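4-alpha-glucanotransferase (Corynebacterium glutamicum, PDB 5B68) is an amylomaltase, or disproportionating enzyme, a glucanotransferase built on a TIM-barrel-type parallel beta/alpha fold with a beta-sandwich domain near its N-terminal end. Local coordinates at residues A628-P642 against E694-D706. Numbering follows the deposited sequence.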
ATOM      1  N   ALA A 628      29.573 -12.596   7.661  1.00 25.11           N
ATOM      2  CA  ALA A 628      29.850 -11.243   7.213  1.00 24.93           C
ATOM      3  C   ALA A 628      30.360 -11.215   5.779  1.00 25.80           C
ATOM      4  O   ALA A 628      30.025 -10.334   5.031  1.00 22.76           O
ATOM      5  CB  ALA A 628      30.819 -10.538   8.145  1.00 25.74           C
ATOM      6  N   GLU A 629      31.193 -12.172   5.412  1.00 23.09           N
ATOM      7  CA  GLU A 629      31.688 -12.224   4.046  1.00 26.48           C
ATOM      8  C   GLU A 629      30.576 -12.470   3.019  1.00 22.76           C
ATOM      9  O   GLU A 629      30.564 -11.900   1.961  1.00 23.69           O
ATOM     10  CB  GLU A 629      32.809 -13.252   3.916  1.00 31.63           C
ATOM     11  CG  GLU A 629      33.881 -13.091   4.981  1.00 33.01           C
ATOM     12  CD  GLU A 629      34.979 -14.133   4.884  1.00 38.36           C
ATOM     13  OE1 GLU A 629      34.699 -15.327   5.006  1.00 34.42           O
ATOM     14  OE2 GLU A 629      36.129 -13.740   4.676  1.00 43.61           O
ATOM     15  N   LEU A 630      29.647 -13.333   3.364  1.00 22.95           N
ATOM     16  CA  LEU A 630      28.529 -13.654   2.469  1.00 22.88           C
ATOM     17  C   LEU A 630      27.588 -12.456   2.372  1.00 22.54           C
ATOM     18  O   LEU A 630      27.202 -12.096   1.280  1.00 21.35           O
ATOM     19  CB  LEU A 630      27.819 -14.890   2.962  1.00 24.95           C
ATOM     20  CG  LEU A 630      28.657 -16.165   2.821  1.00 24.40           C
ATOM     21  CD1 LEU A 630      28.086 -17.256   3.687  1.00 27.29           C
ATOM     22  CD2 LEU A 630      28.749 -16.605   1.401  1.00 29.10           C
ATOM     23  N   LEU A 631      27.278 -11.846   3.506  1.00 22.45           N
ATOM     24  CA  LEU A 631      26.517 -10.592   3.488  1.00 21.90           C
ATOM     25  C   LEU A 631      27.161  -9.525   2.646  1.00 23.56           C
ATOM     26  O   LEU A 631      26.541  -8.869   1.842  1.00 24.02           O
ATOM     27  CB  LEU A 631      26.336 -10.084   4.890  1.00 22.81           C
ATOM     28  CG  LEU A 631      25.376 -10.870   5.739  1.00 22.69           C
ATOM     29  CD1 LEU A 631      25.519 -10.462   7.155  1.00 24.40           C
ATOM     30  CD2 LEU A 631      23.919 -10.709   5.243  1.00 24.90           C
ATOM     31  N   GLU A 632      28.464  -9.331   2.812  1.00 21.05           N
ATOM     32  CA  GLU A 632      29.163  -8.355   2.009  1.00 21.41           C
ATOM     33  C   GLU A 632      29.029  -8.698   0.523  1.00 21.09           C
ATOM     34  O   GLU A 632      28.808  -7.819  -0.303  1.00 20.66           O
ATOM     35  CB  GLU A 632      30.658  -8.331   2.414  1.00 21.77           C
ATOM     36  CG  GLU A 632      30.960  -7.529   3.633  1.00 24.57           C
ATOM     37  CD  GLU A 632      32.402  -7.732   4.162  1.00 26.78           C
ATOM     38  OE1 GLU A 632      32.986  -8.833   4.006  1.00 27.66           O
ATOM     39  OE2 GLU A 632      32.894  -6.793   4.781  1.00 22.27           O
ATOM     40  N   GLY A 633      29.235  -9.969   0.166  1.00 22.78           N
ATOM     41  CA  GLY A 633      29.217 -10.364  -1.243  1.00 22.34           C
ATOM     42  C   GLY A 633      27.843 -10.188  -1.906  1.00 22.05           C
ATOM     43  O   GLY A 633      27.725  -9.673  -2.998  1.00 19.49           O
ATOM     44  N   LEU A 634      26.802 -10.558  -1.201  1.00 20.94           N
ATOM     45  CA  LEU A 634      25.417 -10.400  -1.750  1.00 20.66           C
ATOM     46  C   LEU A 634      25.056  -8.936  -1.886  1.00 20.90           C
ATOM     47  O   LEU A 634      24.344  -8.540  -2.817  1.00 19.65           O
ATOM     48  CB  LEU A 634      24.406 -11.141  -0.874  1.00 24.48           C
ATOM     49  CG  LEU A 634      24.595 -12.690  -0.821  1.00 24.94           C
ATOM     50  CD1 LEU A 634      23.645 -13.277   0.201  1.00 26.40           C
ATOM     51  CD2 LEU A 634      24.501 -13.320  -2.174  1.00 24.72           C
ATOM     52  N   HIS A 635      25.509  -8.119  -0.941  1.00 22.19           N
ATOM     53  CA  HIS A 635      25.182  -6.716  -0.999  1.00 20.90           C
ATOM     54  C   HIS A 635      25.947  -5.980  -2.081  1.00 21.04           C
ATOM     55  O   HIS A 635      25.414  -5.125  -2.779  1.00 20.68           O
ATOM     56  CB  HIS A 635      25.344  -6.074   0.374  1.00 20.88           C
ATOM     57  CG  HIS A 635      24.264  -6.466   1.323  1.00 19.25           C
ATOM     58  ND1 HIS A 635      23.102  -5.720   1.468  1.00 22.77           N
ATOM     59  CD2 HIS A 635      24.090  -7.577   2.070  1.00 18.67           C
ATOM     60  CE1 HIS A 635      22.297  -6.325   2.317  1.00 19.23           C
ATOM     61  NE2 HIS A 635      22.880  -7.443   2.718  1.00 26.46           N
ATOM     62  N   THR A 636      27.215  -6.340  -2.250  1.00 23.53           N
ATOM     63  CA  THR A 636      27.996  -5.823  -3.360  1.00 22.09           C
ATOM     64  C   THR A 636      27.387  -6.184  -4.730  1.00 20.82           C
ATOM     65  O   THR A 636      27.369  -5.318  -5.700  1.00 21.72           O
ATOM     66  CB  THR A 636      29.484  -6.345  -3.263  1.00 24.96           C
ATOM     67  OG1 THR A 636      30.080  -5.813  -2.060  1.00 27.08           O
ATOM     68  CG2 THR A 636      30.239  -5.850  -4.404  1.00 25.12           C
ATOM     69  N   PHE A 637      26.999  -7.434  -4.852  1.00 22.07           N
ATOM     70  CA  PHE A 637      26.375  -7.963  -6.084  1.00 21.39           C
ATOM     71  C   PHE A 637      25.136  -7.105  -6.457  1.00 21.33           C
ATOM     72  O   PHE A 637      25.048  -6.601  -7.529  1.00 20.80           O
ATOM     73  CB  PHE A 637      25.978  -9.397  -5.860  1.00 21.99           C
ATOM     74  CG  PHE A 637      25.263 -10.020  -7.022  1.00 21.70           C
ATOM     75  CD1 PHE A 637      25.934 -10.330  -8.183  1.00 23.34           C
ATOM     76  CD2 PHE A 637      23.887 -10.267  -6.973  1.00 23.70           C
ATOM     77  CE1 PHE A 637      25.299 -10.882  -9.285  1.00 23.64           C
ATOM     78  CE2 PHE A 637      23.248 -10.819  -8.091  1.00 24.38           C
ATOM     79  CZ  PHE A 637      23.949 -11.152  -9.234  1.00 25.67           C
ATOM     80  N   VAL A 638      24.294  -6.850  -5.460  1.00 23.71           N
ATOM     81  CA  VAL A 638      23.078  -6.003  -5.653  1.00 21.70           C
ATOM     82  C   VAL A 638      23.448  -4.559  -5.946  1.00 20.98           C
ATOM     83  O   VAL A 638      22.911  -3.971  -6.889  1.00 18.83           O
ATOM     84  CB  VAL A 638      22.189  -6.139  -4.425  1.00 24.66           C
ATOM     85  CG1 VAL A 638      21.217  -4.976  -4.290  1.00 27.39           C
ATOM     86  CG2 VAL A 638      21.466  -7.467  -4.486  1.00 24.65           C
ATOM     87  N   ALA A 639      24.437  -4.026  -5.214  1.00 19.11           N
ATOM     88  CA  ALA A 639      24.820  -2.609  -5.354  1.00 19.59           C
ATOM     89  C   ALA A 639      25.303  -2.283  -6.778  1.00 18.41           C
ATOM     90  O   ALA A 639      25.114  -1.159  -7.271  1.00 19.72           O
ATOM     91  CB  ALA A 639      25.907  -2.213  -4.308  1.00 20.09           C
ATOM     92  N   LYS A 640      25.959  -3.265  -7.426  1.00 21.85           N
ATOM     93  CA  LYS A 640      26.539  -3.037  -8.768  1.00 23.61           C
ATOM     94  C   LYS A 640      25.666  -3.524  -9.889  1.00 24.15           C
ATOM     95  O   LYS A 640      26.092  -3.508 -11.062  1.00 23.52           O
ATOM     96  CB  LYS A 640      27.981  -3.593  -8.864  1.00 26.69           C
ATOM     97  CG  LYS A 640      29.023  -2.979  -7.892  1.00 29.34           C
ATOM     98  CD  LYS A 640      28.976  -1.455  -7.798  1.00 38.68           C
ATOM     99  CE  LYS A 640      30.192  -0.888  -7.089  1.00 48.60           C
ATOM    100  NZ  LYS A 640      29.783   0.145  -6.103  1.00 56.15           N
ATOM    101  N   THR A 641      24.390  -3.836  -9.593  1.00 21.24           N
ATOM    102  CA  THR A 641      23.408  -4.021 -10.655  1.00 21.89           C
ATOM    103  C   THR A 641      23.055  -2.673 -11.296  1.00 21.97           C
ATOM    104  O   THR A 641      23.297  -1.640 -10.712  1.00 22.27           O
ATOM    105  CB  THR A 641      22.087  -4.634 -10.161  1.00 21.07           C
ATOM    106  OG1 THR A 641      21.438  -3.740  -9.212  1.00 20.05           O
ATOM    107  CG2 THR A 641      22.282  -5.975  -9.580  1.00 21.77           C
ATOM    108  N   PRO A 642      22.464  -2.682 -12.496  1.00 23.58           N
ATOM    109  CA  PRO A 642      22.029  -1.393 -13.033  1.00 23.05           C
ATOM    110  C   PRO A 642      20.714  -0.855 -12.451  1.00 22.56           C
ATOM    111  O   PRO A 642      20.233   0.154 -12.936  1.00 26.49           O
ATOM    112  CB  PRO A 642      21.757  -1.681 -14.521  1.00 24.72           C
ATOM    113  CG  PRO A 642      21.685  -3.141 -14.629  1.00 27.67           C
ATOM    114  CD  PRO A 642      22.357  -3.774 -13.479  1.00 26.04           C
ATOM    115  N   GLU A 694      30.549  -3.446  14.055  1.00 37.14           N
ATOM    116  CA  GLU A 694      31.329  -3.578  12.843  1.00 34.57           C
ATOM    117  C   GLU A 694      30.521  -4.163  11.669  1.00 31.73           C
ATOM    118  O   GLU A 694      30.755  -3.738  10.510  1.00 24.29           O
ATOM    119  CB  GLU A 694      32.605  -4.430  13.107  1.00 44.12           C
ATOM    120  CG  GLU A 694      33.627  -4.455  11.950  1.00 53.22           C
ATOM    121  CD  GLU A 694      34.824  -5.428  12.173  1.00 68.29           C
ATOM    122  OE1 GLU A 694      34.627  -6.584  12.681  1.00 59.89           O
ATOM    123  OE2 GLU A 694      35.978  -5.043  11.813  1.00 73.42           O
ATOM    124  N   LEU A 695      29.595  -5.104  11.948  1.00 30.27           N
ATOM    125  CA  LEU A 695      28.732  -5.703  10.887  1.00 28.14           C
ATOM    126  C   LEU A 695      27.937  -4.624  10.113  1.00 23.30           C
ATOM    127  O   LEU A 695      27.954  -4.610   8.892  1.00 23.83           O
ATOM    128  CB  LEU A 695      27.805  -6.815  11.420  1.00 28.30           C
ATOM    129  CG  LEU A 695      26.903  -7.477  10.351  1.00 29.75           C
ATOM    130  CD1 LEU A 695      27.796  -8.037   9.221  1.00 33.69           C
ATOM    131  CD2 LEU A 695      26.021  -8.598  10.902  1.00 32.31           C
ATOM    132  N   TYR A 696      27.344  -3.674  10.830  1.00 22.02           N
ATOM    133  CA  TYR A 696      26.650  -2.537  10.191  1.00 20.73           C
ATOM    134  C   TYR A 696      27.516  -1.829   9.141  1.00 22.88           C
ATOM    135  O   TYR A 696      27.089  -1.604   8.022  1.00 20.81           O
ATOM    136  CB  TYR A 696      26.183  -1.529  11.268  1.00 21.55           C
ATOM    137  CG  TYR A 696      25.627  -0.291  10.681  1.00 21.00           C
ATOM    138  CD1 TYR A 696      26.454   0.734  10.343  1.00 22.17           C
ATOM    139  CD2 TYR A 696      24.287  -0.171  10.366  1.00 23.12           C
ATOM    140  CE1 TYR A 696      25.991   1.879   9.772  1.00 21.57           C
ATOM    141  CE2 TYR A 696      23.817   0.971   9.776  1.00 23.99           C
ATOM    142  CZ  TYR A 696      24.663   1.983   9.459  1.00 24.76           C
ATOM    143  OH  TYR A 696      24.231   3.135   8.859  1.00 23.89           O
ATOM    144  N   HIS A 697      28.749  -1.480   9.529  1.00 23.15           N
ATOM    145  CA  HIS A 697      29.669  -0.747   8.689  1.00 23.39           C
ATOM    146  C   HIS A 697      30.104  -1.625   7.542  1.00 21.74           C
ATOM    147  O   HIS A 697      30.256  -1.119   6.423  1.00 22.51           O
ATOM    148  CB  HIS A 697      30.896  -0.275   9.493  1.00 26.27           C
ATOM    149  CG  HIS A 697      30.561   0.823  10.440  1.00 25.08           C
ATOM    150  ND1 HIS A 697      30.212   2.069   9.996  1.00 29.30           N
ATOM    151  CD2 HIS A 697      30.358   0.825  11.782  1.00 28.01           C
ATOM    152  CE1 HIS A 697      29.893   2.832  11.028  1.00 29.13           C
ATOM    153  NE2 HIS A 697      29.980   2.100  12.124  1.00 26.72           N
ATOM    154  N   ARG A 698      30.342  -2.911   7.795  1.00 20.14           N
ATOM    155  CA  ARG A 698      30.712  -3.813   6.652  1.00 22.97           C
ATOM    156  C   ARG A 698      29.583  -3.869   5.540  1.00 22.26           C
ATOM    157  O   ARG A 698      29.813  -3.791   4.295  1.00 21.04           O
ATOM    158  CB  ARG A 698      31.036  -5.190   7.175  1.00 22.94           C
ATOM    159  CG  ARG A 698      32.308  -5.231   8.027  1.00 27.26           C
ATOM    160  CD  ARG A 698      32.584  -6.603   8.618  1.00 26.24           C
ATOM    161  NE  ARG A 698      33.086  -7.484   7.605  1.00 29.01           N
ATOM    162  CZ  ARG A 698      33.670  -8.674   7.779  1.00 27.42           C
ATOM    163  NH1 ARG A 698      34.033  -9.363   6.699  1.00 26.33           N
ATOM    164  NH2 ARG A 698      33.947  -9.164   8.978  1.00 26.70           N
ATOM    165  N   VAL A 699      28.343  -4.010   5.997  1.00 19.05           N
ATOM    166  CA  VAL A 699      27.242  -4.141   5.048  1.00 20.23           C
ATOM    167  C   VAL A 699      27.002  -2.810   4.408  1.00 20.44           C
ATOM    168  O   VAL A 699      26.741  -2.782   3.193  1.00 20.50           O
ATOM    169  CB  VAL A 699      25.976  -4.725   5.725  1.00 21.51           C
ATOM    170  CG1 VAL A 699      24.751  -4.671   4.816  1.00 22.68           C
ATOM    171  CG2 VAL A 699      26.313  -6.126   6.273  1.00 19.86           C
ATOM    172  N   ALA A 700      27.077  -1.725   5.192  1.00 19.91           N
ATOM    173  CA  ALA A 700      26.910  -0.366   4.592  1.00 20.24           C
ATOM    174  C   ALA A 700      27.951  -0.077   3.519  1.00 22.95           C
ATOM    175  O   ALA A 700      27.619   0.383   2.431  1.00 22.12           O
ATOM    176  CB  ALA A 700      26.900   0.714   5.626  1.00 22.87           C
ATOM    177  N   LYS A 701      29.208  -0.410   3.786  1.00 24.61           N
ATOM    178  CA  LYS A 701      30.260  -0.189   2.776  1.00 26.89           C
ATOM    179  C   LYS A 701      30.073  -1.043   1.542  1.00 22.36           C
ATOM    180  O   LYS A 701      30.284  -0.547   0.429  1.00 22.85           O
ATOM    181  CB  LYS A 701      31.669  -0.483   3.354  1.00 31.03           C
ATOM    182  CG  LYS A 701      32.147   0.617   4.266  1.00 40.45           C
ATOM    183  CD  LYS A 701      33.653   0.538   4.557  1.00 49.23           C
ATOM    184  CE  LYS A 701      34.047   1.508   5.683  1.00 58.42           C
ATOM    185  NZ  LYS A 701      33.526   1.101   7.026  1.00 56.99           N
ATOM    186  N   ALA A 702      29.703  -2.302   1.738  1.00 21.47           N
ATOM    187  CA  ALA A 702      29.422  -3.248   0.653  1.00 21.91           C
ATOM    188  C   ALA A 702      28.247  -2.819  -0.196  1.00 25.01           C
ATOM    189  O   ALA A 702      28.173  -3.158  -1.395  1.00 26.00           O
ATOM    190  CB  ALA A 702      29.229  -4.675   1.215  1.00 25.34           C
ATOM    191  N   SER A 703      27.349  -2.008   0.368  1.00 22.98           N
ATOM    192  CA  SER A 703      26.154  -1.563  -0.389  1.00 23.53           C
ATOM    193  C   SER A 703      26.331  -0.254  -1.121  1.00 27.80           C
ATOM    194  O   SER A 703      25.414   0.185  -1.798  1.00 24.24           O
ATOM    195  CB  SER A 703      24.951  -1.474   0.579  1.00 22.38           C
ATOM    196  OG  SER A 703      24.786  -2.772   1.205  1.00 24.11           O
ATOM    197  N   LYS A 704      27.503   0.377  -0.982  1.00 26.72           N
ATOM    198  CA  LYS A 704      27.655   1.715  -1.518  1.00 28.78           C
ATOM    199  C   LYS A 704      27.622   1.674  -3.012  1.00 28.69           C
ATOM    200  O   LYS A 704      28.132   0.759  -3.606  1.00 31.61           O
ATOM    201  CB  LYS A 704      28.904   2.406  -0.935  1.00 32.25           C
ATOM    202  CG  LYS A 704      28.588   3.057   0.395  1.00 39.58           C
ATOM    203  CD  LYS A 704      29.644   4.046   0.804  1.00 47.60           C
ATOM    204  CE  LYS A 704      29.304   4.677   2.135  1.00 51.41           C
ATOM    205  NZ  LYS A 704      30.559   5.089   2.840  1.00 57.44           N
ATOM    206  N   ARG A 705      27.004   2.655  -3.648  1.00 27.16           N
ATOM    207  CA  ARG A 705      26.874   2.562  -5.101  1.00 29.95           C
ATOM    208  C   ARG A 705      27.857   3.377  -5.930  1.00 37.55           C
ATOM    209  O   ARG A 705      28.062   3.052  -7.112  1.00 37.22           O
ATOM    210  CB  ARG A 705      25.454   2.839  -5.510  1.00 29.07           C
ATOM    211  CG  ARG A 705      24.581   1.896  -4.682  1.00 29.82           C
ATOM    212  CD  ARG A 705      23.258   1.738  -5.350  1.00 24.93           C
ATOM    213  NE  ARG A 705      23.262   0.855  -6.498  1.00 22.10           N
ATOM    214  CZ  ARG A 705      22.294   0.787  -7.411  1.00 21.42           C
ATOM    215  NH1 ARG A 705      22.371  -0.038  -8.479  1.00 17.74           N
ATOM    216  NH2 ARG A 705      21.203   1.552  -7.297  1.00 21.41           N
ATOM    217  N   ASP A 706      28.497   4.374  -5.323  1.00 39.20           N
ATOM    218  CA  ASP A 706      29.449   5.232  -6.072  1.00 51.83           C
ATOM    219  C   ASP A 706      30.859   5.098  -5.494  1.00 51.18           C
ATOM    220  O   ASP A 706      31.730   5.858  -5.852  1.00 52.34           O
ATOM    221  CB  ASP A 706      28.961   6.701  -6.118  1.00 54.64           C
ATOM    222  CG  ASP A 706      28.942   7.367  -4.747  1.00 59.58           C
ATOM    223  OD1 ASP A 706      29.524   6.826  -3.770  1.00 64.75           O
ATOM    224  OD2 ASP A 706      28.354   8.460  -4.644  1.00 73.63           O
TER
HETATM  225  O   HOH W   1      32.567  -4.299   3.850  1.00 23.70           O
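Ala702 pushes its methyl into a shallow hollow between Glu632 and Thr636, its CB 3.5 Å from Glu632 O, where two near-parallel helices pack on the outside of the TIM-barrel fold. Helix 628-639 leads into barrel strand 645-649, and helix 694-702 lies beside helix 628-639, their axes 8.5 Å apart at closest approach, crossing at -26°. Deeper in, Val699 is the bump: with CG1 anti to the backbone N (chi1 171°), that methyl sits over the centre of the His635 ring, 3.8 Å from its centroid, a CH-pi contact, while CG2 turns to Leu631. Leu695 fits its CD1 between Leu631 and Ala628. Ala628 CB then covers one face of the Arg698 guanidinium, 3.4 Å from Arg698 CZ. Arg698 bends at chi3 into a side-on salt bridge with Glu632, NE to OE2 and NH1 to OE1, both nitrogens approaching from above the carboxylate plane; a water further joins Glu632 OE2 to Arg698 O. At the other end Ala639 CB packs against Ser703 O at 3.5 Å. Beyond Ser703 the chain brings Arg705 to the C-terminal end of helix 628-639, its NH2 bonded to Ser643 O and Arg177 O, while NE donates to a lone pair of Ala639 O at 2.8 Å, in the carbonyl plane.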